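Local atomic coordinates of protein pid-3 (Caenorhabditis elegans, PDB entry 7OCX), a protein that contributes an RNA recognition motif domain that pairs with that of TOFU-6 in the PETISCO complex, which takes part in piRNA biogenesis. Residues 16-21 and 76-81. Residues are numbered along the deposited sequence; the frame is centred on the assembly and turned at random.
Sequences KISGYP and KLQVSS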
loop_
_atom_site.group_PDB
_atom_site.type_symbol
_atom_site.label_atom_id
_atom_site.label_comp_id
_atom_site.label_asym_id
_atom_site.label_seq_id
_atom_site.Cartn_x
_atom_site.Cartn_y
_atom_site.Cartn_z
ATOM N N LYS B 16 -4.446 15.764 5.137
ATOM C CA LYS B 16 -5.131 15.932 3.867
ATOM C C LYS B 16 -4.267 15.322 2.783
ATOM O O LYS B 16 -3.053 15.534 2.767
ATOM C CB LYS B 16 -5.361 17.409 3.520
ATOM C CG LYS B 16 -6.289 18.181 4.429
ATOM C CD LYS B 16 -6.789 19.457 3.727
ATOM C CE LYS B 16 -7.136 20.571 4.725
ATOM N NZ LYS B 16 -6.792 21.950 4.245
ATOM N N ILE B 17 -4.879 14.563 1.885
ATOM C CA ILE B 17 -4.177 13.989 0.743
ATOM C C ILE B 17 -5.027 14.210 -0.502
ATOM O O ILE B 17 -6.255 14.073 -0.456
ATOM C CB ILE B 17 -3.865 12.493 0.969
ATOM C CG1 ILE B 17 -3.142 11.906 -0.249
ATOM C CG2 ILE B 17 -5.136 11.705 1.310
ATOM C CD1 ILE B 17 -2.424 10.618 0.068
ATOM N N SER B 18 -4.384 14.585 -1.610
ATOM C CA SER B 18 -5.115 14.889 -2.833
ATOM C C SER B 18 -4.196 14.618 -4.017
ATOM O O SER B 18 -2.981 14.466 -3.858
ATOM C CB SER B 18 -5.619 16.335 -2.852
ATOM O OG SER B 18 -4.569 17.290 -2.812
ATOM N N GLY B 19 -4.803 14.485 -5.203
ATOM C CA GLY B 19 -4.060 14.341 -6.435
ATOM C C GLY B 19 -3.989 12.937 -6.997
ATOM O O GLY B 19 -3.533 12.786 -8.139
ATOM N N TYR B 20 -4.399 11.923 -6.229
ATOM C CA TYR B 20 -4.367 10.549 -6.671
ATOM C C TYR B 20 -5.482 10.279 -7.668
ATOM O O TYR B 20 -6.375 11.100 -7.868
ATOM C CB TYR B 20 -4.494 9.608 -5.479
ATOM C CG TYR B 20 -5.625 9.967 -4.544
ATOM C CD1 TYR B 20 -6.945 9.695 -4.860
ATOM C CD2 TYR B 20 -5.366 10.660 -3.359
ATOM C CE1 TYR B 20 -7.987 10.045 -3.995
ATOM C CE2 TYR B 20 -6.400 11.029 -2.495
ATOM C CZ TYR B 20 -7.708 10.716 -2.819
ATOM O OH TYR B 20 -8.718 11.058 -1.960
ATOM N N PRO B 21 -5.464 9.112 -8.309
ATOM C CA PRO B 21 -6.454 8.867 -9.356
ATOM C C PRO B 21 -7.865 8.875 -8.788
ATOM O O PRO B 21 -8.130 8.413 -7.669
ATOM C CB PRO B 21 -6.068 7.491 -9.902
ATOM C CG PRO B 21 -4.601 7.378 -9.619
ATOM C CD PRO B 21 -4.387 8.108 -8.306
ATOM N N LYS B 76 0.253 13.696 -9.267
ATOM C CA LYS B 76 1.182 14.122 -8.229
ATOM C C LYS B 76 0.404 14.317 -6.933
ATOM O O LYS B 76 -0.651 14.957 -6.927
ATOM C CB LYS B 76 1.878 15.417 -8.634
ATOM C CG LYS B 76 2.901 15.949 -7.637
ATOM C CD LYS B 76 3.601 17.173 -8.225
ATOM C CE LYS B 76 4.522 17.858 -7.231
ATOM N NZ LYS B 76 5.064 19.157 -7.784
ATOM N N LEU B 77 0.933 13.773 -5.842
ATOM C CA LEU B 77 0.291 13.873 -4.544
ATOM C C LEU B 77 0.604 15.181 -3.825
ATOM O O LEU B 77 1.722 15.694 -3.878
ATOM C CB LEU B 77 0.730 12.715 -3.653
ATOM C CG LEU B 77 0.220 11.297 -3.903
ATOM C CD1 LEU B 77 0.870 10.395 -2.861
ATOM C CD2 LEU B 77 -1.273 11.260 -3.773
ATOM N N GLN B 78 -0.402 15.703 -3.131
ATOM C CA GLN B 78 -0.259 16.825 -2.214
ATOM C C GLN B 78 -0.706 16.286 -0.860
ATOM O O GLN B 78 -1.811 15.740 -0.745
ATOM C CB GLN B 78 -1.098 18.016 -2.692
ATOM C CG GLN B 78 -1.305 19.114 -1.648
ATOM C CD GLN B 78 -1.669 20.474 -2.249
ATOM O OE1 GLN B 78 -2.242 20.563 -3.338
ATOM N NE2 GLN B 78 -1.329 21.543 -1.531
ATOM N N VAL B 79 0.189 16.329 0.130
ATOM C CA VAL B 79 -0.064 15.775 1.460
ATOM C C VAL B 79 0.316 16.841 2.473
ATOM O O VAL B 79 1.404 17.416 2.384
ATOM C CB VAL B 79 0.731 14.477 1.711
ATOM C CG1 VAL B 79 0.335 13.853 3.058
ATOM C CG2 VAL B 79 0.494 13.470 0.578
ATOM N N SER B 80 -0.581 17.130 3.412
ATOM C CA SER B 80 -0.314 18.152 4.409
ATOM C C SER B 80 -1.004 17.779 5.713
ATOM O O SER B 80 -2.050 17.138 5.722
ATOM C CB SER B 80 -0.778 19.553 3.953
ATOM O OG SER B 80 -2.185 19.598 3.768
ATOM N N SER B 81 -0.405 18.187 6.820
ATOM C CA SER B 81 -1.031 17.978 8.113
ATOM C C SER B 81 -2.128 19.008 8.324
ATOM O O SER B 81 -2.037 20.147 7.869
ATOM C CB SER B 81 -0.011 18.087 9.235
ATOM O OG SER B 81 0.534 19.388 9.243
HETATM O O HOH W 1 -4.205 17.615 -0.020
HETATM O O HOH W 2 -2.532 14.817 -9.845
#
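Leu77 CD2 sits at the edge of the Tyr20 ring, near its plane, 4.2 Å from Tyr20 CD2, and also packs on Tyr20 CB. Leu77 CG lies opposite its own carbonyl carbon (chi1 -73°), and its CD2 thereby reaches back across the strands to Tyr20 and to Ile17 CG1, 4.0 Å away. Ile17 and Val79 stand side by side on one face of the sheet, as a non-hydrogen-bonded antiparallel pair, the CG1 branch of Ile17 beside CG2 of Val79. Replacing Ile17 by an alanine would probably leave a gap beside Leu77 CD2 and Val79 CG2, which lose the CG1 and CD1 atoms they pack against.

Two hydrogen-bonded pairs flank this central one. Lys16 N donates to Ser80 O over 2.8 Å, almost straight, and Ser80 N returns the bond to Lys16 O. Ser18 and Gln78 exchange backbone bonds in the same way, although Ser18 N to Gln78 O is more bent (142° at the hydrogen). On the face opposite Ile17, Ser18 OG rests 3.5 Å from Gln78 CB; a water hydrogen-bonded to this hydroxyl gives a proton to Gln78 O, joining side chain to backbone. Past the paired strands, a second water bridges Gly19 O and Lys76 N. Gly19 adopts a positive phi (103°), and a CB there would collide with Lys76 O.

Strands 14-18 and 75-81, β1 and β4 of the RNA recognition motif, lie antiparallel and adjacent, with 14-18 in mid-sheet and the short strand 70-72 beyond 75-81. Helix 56-66 packs on the Ile17 face, with Val63 and Phe66 against Val79 and Phe66 also against Leu77. Strand 48-53 continues the sheet beyond Ile17, which bonds to Ala49 through the backbone, while Leu71 of strand 70-72 touches both Tyr20 and Leu77.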